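Local coordinates for protein 6-carboxyhexanoate--CoA ligase (Aquifex aeolicus, PDB 5TVA) that belongs to the 6-carboxyhexanoate--CoA ligase (BioW) family and holds adenosine monophosphate and coenzyme A in neighbouring pockets, at residues K142-V147 / T160-A165. Numbering follows the deposited sequence.
Sequences KDRKKV and TVDALA. With COA (coenzyme A), chain D.
One salt bridge is the only polar bond between segments 142-147 and 160-165, which lie on two consecutive helices: Arg144, in the first turn of helix 144-153, reaches across to Asp162 on helix 158-173, and its NH1 lies 2.7 Å from Asp162 OD1. The N-H...O angle is 156°. The oxygen sits at the guanidinium edge, almost in plane, and is met nearly along its own C-O axis. The two flat groups are nonetheless turned 54° apart, and a single nitrogen-oxygen pair joins them, while Asp162 OD2 pairs with Arg39. Arg144 runs extended through CD, then bends at chi3 (-91°), and the two side chains cross at about a right angle. Arg144 has a second partner too, its NE pairing with Asp140, in a run of charges that probably helps to fix both groups; Arg22, of like charge, lies close to the same NE. Beside the bridge, Val161 CG1 approaches Arg144 NH1 obliquely at 4.2 Å. Val161 directs its CB toward segment 142-147, and Trp141 packs on Val147 while its NE1 bonds to Val161 O. At the start of the first helix, Asp143 is the N-cap, its OD1 accepting a weak bond from Lys146 N. The next residue after Asp162, Ala163, places its CA 3.8 Å from coenzyme A S1P, and Asp162 CB lies 4.1 Å from C2P of the same ligand. The arrangement is thus an interhelical Arg-Asp salt bridge within a charge network, bordering the thiol end of the coenzyme A pocket.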
ATOM      1  N   LYS A 142      -5.911 -14.837   1.273  1.00 36.34           N
ATOM      2  CA  LYS A 142      -6.142 -16.251   0.994  1.00 39.74           C
ATOM      3  C   LYS A 142      -7.571 -16.521   0.517  1.00 46.38           C
ATOM      4  O   LYS A 142      -7.789 -17.258  -0.455  1.00 51.33           O
ATOM      5  CB  LYS A 142      -5.839 -17.066   2.251  1.00 43.67           C
ATOM      6  CG  LYS A 142      -6.118 -18.549   2.105  1.00 47.81           C
ATOM      7  CD  LYS A 142      -5.429 -19.311   3.216  1.00 58.49           C
ATOM      8  CE  LYS A 142      -5.377 -20.783   2.896  1.00 65.23           C
ATOM      9  NZ  LYS A 142      -4.559 -20.980   1.677  1.00 61.55           N
ATOM     10  N   ASP A 143      -8.566 -15.963   1.198  1.00 38.66           N
ATOM     11  CA  ASP A 143      -9.970 -16.200   0.821  1.00 47.30           C
ATOM     12  C   ASP A 143     -10.626 -14.838   0.656  1.00 44.40           C
ATOM     13  O   ASP A 143     -11.346 -14.396   1.557  1.00 40.91           O
ATOM     14  CB  ASP A 143     -10.701 -17.065   1.878  1.00 41.40           C
ATOM     15  CG  ASP A 143     -12.121 -17.436   1.457  1.00 46.58           C
ATOM     16  OD1 ASP A 143     -12.587 -16.940   0.411  1.00 51.07           O
ATOM     17  OD2 ASP A 143     -12.776 -18.231   2.167  1.00 51.08           O
ATOM     18  N   ARG A 144     -10.363 -14.176  -0.482  1.00 38.47           N
ATOM     19  CA  ARG A 144     -10.734 -12.765  -0.615  1.00 41.40           C
ATOM     20  C   ARG A 144     -12.249 -12.547  -0.479  1.00 36.86           C
ATOM     21  O   ARG A 144     -12.690 -11.529   0.074  1.00 34.84           O
ATOM     22  CB  ARG A 144     -10.236 -12.199  -1.946  1.00 31.08           C
ATOM     23  CG  ARG A 144     -10.410 -10.697  -2.018  1.00 35.63           C
ATOM     24  CD  ARG A 144      -9.793 -10.085  -3.263  1.00 35.49           C
ATOM     25  NE  ARG A 144      -8.413  -9.677  -3.044  1.00 31.26           N
ATOM     26  CZ  ARG A 144      -8.014  -8.440  -2.743  1.00 35.67           C
ATOM     27  NH1 ARG A 144      -8.905  -7.443  -2.626  1.00 29.18           N
ATOM     28  NH2 ARG A 144      -6.706  -8.193  -2.587  1.00 29.09           N
ATOM     29  N   LYS A 145     -13.054 -13.471  -0.999  1.00 38.09           N
ATOM     30  CA  LYS A 145     -14.506 -13.339  -0.913  1.00 41.48           C
ATOM     31  C   LYS A 145     -14.946 -13.299   0.545  1.00 44.45           C
ATOM     32  O   LYS A 145     -15.705 -12.411   0.957  1.00 40.40           O
ATOM     33  CB  LYS A 145     -15.177 -14.493  -1.665  1.00 41.67           C
ATOM     34  CG  LYS A 145     -16.686 -14.327  -1.985  1.00 45.82           C
ATOM     35  CD  LYS A 145     -17.521 -15.345  -1.174  1.00 54.75           C
ATOM     36  CE  LYS A 145     -18.225 -16.346  -2.064  1.00 49.09           C
ATOM     37  NZ  LYS A 145     -17.296 -16.741  -3.154  1.00 51.75           N
ATOM     38  N   LYS A 146     -14.432 -14.230   1.352  1.00 43.85           N
ATOM     39  CA  LYS A 146     -14.750 -14.247   2.776  1.00 45.94           C
ATOM     40  C   LYS A 146     -14.292 -12.964   3.458  1.00 47.12           C
ATOM     41  O   LYS A 146     -15.051 -12.341   4.214  1.00 41.79           O
ATOM     42  CB  LYS A 146     -14.110 -15.465   3.440  1.00 47.42           C
ATOM     43  CG  LYS A 146     -14.417 -15.592   4.916  1.00 49.47           C
ATOM     44  CD  LYS A 146     -13.842 -16.874   5.466  1.00 52.96           C
ATOM     45  CE  LYS A 146     -14.179 -17.051   6.944  1.00 65.13           C
ATOM     46  NZ  LYS A 146     -13.387 -18.167   7.551  1.00 67.33           N
ATOM     47  N   VAL A 147     -13.049 -12.551   3.192  1.00 38.06           N
ATOM     48  CA  VAL A 147     -12.478 -11.384   3.865  1.00 37.32           C
ATOM     49  C   VAL A 147     -13.241 -10.120   3.485  1.00 35.59           C
ATOM     50  O   VAL A 147     -13.542  -9.271   4.337  1.00 36.01           O
ATOM     51  CB  VAL A 147     -10.970 -11.263   3.537  1.00 37.54           C
ATOM     52  CG1 VAL A 147     -10.405  -9.964   4.084  1.00 35.51           C
ATOM     53  CG2 VAL A 147     -10.201 -12.447   4.120  1.00 34.64           C
ATOM     54  N   THR A 160     -10.165  -0.114   2.096  1.00 37.70           N
ATOM     55  CA  THR A 160      -9.574  -0.685   3.297  1.00 40.79           C
ATOM     56  C   THR A 160      -9.181  -2.137   3.070  1.00 40.82           C
ATOM     57  O   THR A 160      -8.073  -2.560   3.433  1.00 42.27           O
ATOM     58  CB  THR A 160     -10.541  -0.559   4.473  1.00 40.57           C
ATOM     59  OG1 THR A 160     -10.800   0.823   4.689  1.00 42.93           O
ATOM     60  CG2 THR A 160      -9.918  -1.150   5.731  1.00 41.43           C
ATOM     61  N   VAL A 161     -10.077  -2.915   2.463  1.00 35.68           N
ATOM     62  CA  VAL A 161      -9.772  -4.318   2.191  1.00 34.89           C
ATOM     63  C   VAL A 161      -8.465  -4.436   1.419  1.00 38.43           C
ATOM     64  O   VAL A 161      -7.601  -5.253   1.759  1.00 39.85           O
ATOM     65  CB  VAL A 161     -10.945  -4.982   1.445  1.00 39.08           C
ATOM     66  CG1 VAL A 161     -10.591  -6.398   1.024  1.00 31.88           C
ATOM     67  CG2 VAL A 161     -12.213  -4.969   2.332  1.00 30.92           C
ATOM     68  N   ASP A 162      -8.286  -3.596   0.391  1.00 36.88           N
ATOM     69  CA  ASP A 162      -7.102  -3.674  -0.467  1.00 38.34           C
ATOM     70  C   ASP A 162      -5.848  -3.187   0.255  1.00 40.10           C
ATOM     71  O   ASP A 162      -4.800  -3.839   0.194  1.00 39.62           O
ATOM     72  CB  ASP A 162      -7.318  -2.844  -1.729  1.00 37.15           C
ATOM     73  CG  ASP A 162      -8.243  -3.508  -2.714  1.00 39.76           C
ATOM     74  OD1 ASP A 162      -8.515  -4.727  -2.564  1.00 36.78           O
ATOM     75  OD2 ASP A 162      -8.709  -2.786  -3.627  1.00 41.37           O
ATOM     76  N   ALA A 163      -5.932  -2.032   0.931  1.00 38.73           N
ATOM     77  CA  ALA A 163      -4.762  -1.458   1.590  1.00 42.08           C
ATOM     78  C   ALA A 163      -4.281  -2.317   2.756  1.00 41.94           C
ATOM     79  O   ALA A 163      -3.064  -2.434   2.977  1.00 40.50           O
ATOM     80  CB  ALA A 163      -5.056  -0.025   2.051  1.00 36.93           C
ATOM     81  N   LEU A 164      -5.199  -2.948   3.488  1.00 35.79           N
ATOM     82  CA  LEU A 164      -4.791  -3.834   4.575  1.00 43.26           C
ATOM     83  C   LEU A 164      -3.885  -4.948   4.067  1.00 41.44           C
ATOM     84  O   LEU A 164      -2.840  -5.228   4.661  1.00 36.40           O
ATOM     85  CB  LEU A 164      -6.008  -4.435   5.279  1.00 38.14           C
ATOM     86  CG  LEU A 164      -6.538  -3.649   6.480  1.00 50.11           C
ATOM     87  CD1 LEU A 164      -7.955  -4.081   6.857  1.00 35.87           C
ATOM     88  CD2 LEU A 164      -5.579  -3.813   7.665  1.00 51.78           C
ATOM     89  N   ALA A 165      -4.290  -5.626   2.990  1.00 38.33           N
ATOM     90  CA  ALA A 165      -3.484  -6.741   2.508  1.00 39.25           C
ATOM     91  C   ALA A 165      -2.104  -6.258   2.094  1.00 35.51           C
ATOM     92  O   ALA A 165      -1.108  -6.949   2.319  1.00 37.40           O
ATOM     93  CB  ALA A 165      -4.186  -7.452   1.350  1.00 32.92           C
TER
HETATM   94  N1A COA D 302       1.027   2.783 -10.551  1.00 47.84           N
HETATM   95  C2A COA D 302       1.530   3.393 -11.635  1.00 47.13           C
HETATM   96  N3A COA D 302       2.048   2.701 -12.642  1.00 52.55           N
HETATM   97  C4A COA D 302       2.109   1.356 -12.589  1.00 53.84           C
HETATM   98  C5A COA D 302       1.598   0.683 -11.476  1.00 50.56           C
HETATM   99  C6A COA D 302       1.040   1.470 -10.437  1.00 45.52           C
HETATM  100  N6A COA D 302       0.488   0.777  -9.202  1.00 43.92           N
HETATM  101  N7A COA D 302       1.754  -0.629 -11.665  1.00 48.49           N
HETATM  102  C8A COA D 302       2.338  -0.800 -12.835  1.00 52.15           C
HETATM  103  N9A COA D 302       2.527   0.386 -13.418  1.00 53.69           N
HETATM  104  C1B COA D 302       3.258   0.457 -14.717  1.00 53.30           C
HETATM  105  C2B COA D 302       3.631   1.463 -15.392  1.00 55.28           C
HETATM  106  O2B COA D 302       4.212   2.553 -14.606  1.00 61.09           O
HETATM  107  C3B COA D 302       4.913   0.593 -16.028  1.00 58.58           C
HETATM  108  O3B COA D 302       5.844   0.396 -14.930  1.00 53.70           O
HETATM  109  P3B COA D 302       7.356   1.086 -14.684  1.00 61.90           P
HETATM  110  O7A COA D 302       8.245  -0.020 -14.205  1.00 52.62           O
HETATM  111  O8A COA D 302       7.928   1.718 -15.917  1.00 66.21           O
HETATM  112  O9A COA D 302       7.302   2.135 -13.605  1.00 57.00           O
HETATM  113  C4B COA D 302       4.386  -0.530 -16.429  1.00 55.90           C
HETATM  114  O4B COA D 302       2.946  -0.579 -15.821  1.00 50.90           O
HETATM  115  C5B COA D 302       5.174  -1.858 -16.001  1.00 48.50           C
HETATM  116  O5B COA D 302       4.899  -2.193 -14.683  1.00 52.43           O
HETATM  117  P1A COA D 302       4.797  -3.756 -14.093  1.00 56.90           P
HETATM  118  O1A COA D 302       5.780  -3.912 -12.925  1.00 52.73           O
HETATM  119  O2A COA D 302       5.054  -4.807 -15.147  1.00 54.62           O
HETATM  120  O3A COA D 302       3.285  -3.943 -13.470  1.00 55.38           O
HETATM  121  P2A COA D 302       2.434  -5.382 -13.258  1.00 55.22           P
HETATM  122  O4A COA D 302       1.814  -5.715 -14.622  1.00 45.84           O
HETATM  123  O5A COA D 302       3.375  -6.540 -12.894  1.00 56.07           O
HETATM  124  O6A COA D 302       1.249  -5.099 -12.088  1.00 61.05           O
HETATM  125  CBP COA D 302       0.181  -4.080  -9.967  1.00 58.05           C
HETATM  126  CCP COA D 302       1.501  -4.360 -10.849  1.00 58.51           C
HETATM  127  CDP COA D 302      -0.687  -2.999 -10.663  1.00 46.70           C
HETATM  128  CEP COA D 302      -0.714  -5.338  -9.983  1.00 45.01           C
HETATM  129  CAP COA D 302       0.579  -3.635  -8.453  1.00 48.32           C
HETATM  130  OAP COA D 302       0.564  -2.269  -8.271  1.00 49.13           O
HETATM  131  C9P COA D 302      -0.324  -4.201  -7.322  1.00 50.56           C
HETATM  132  O9P COA D 302      -0.055  -5.237  -6.753  1.00 56.64           O
HETATM  133  N8P COA D 302      -1.525  -3.484  -6.901  1.00 57.09           N
HETATM  134  C7P COA D 302      -2.427  -4.020  -5.831  1.00 52.76           C
HETATM  135  C6P COA D 302      -2.501  -3.112  -4.612  1.00 54.34           C
HETATM  136  C5P COA D 302      -3.085  -1.680  -4.881  1.00 61.21           C
HETATM  137  O5P COA D 302      -2.713  -1.022  -5.777  1.00 60.99           O
HETATM  138  N4P COA D 302      -4.120  -1.163  -3.949  1.00 56.68           N
HETATM  139  C3P COA D 302      -4.726   0.208  -4.199  1.00 68.73           C
HETATM  140  C2P COA D 302      -5.457   0.651  -2.926  1.00 65.73           C
HETATM  141  S1P COA D 302      -4.225   0.495  -1.596  1.00 65.91           S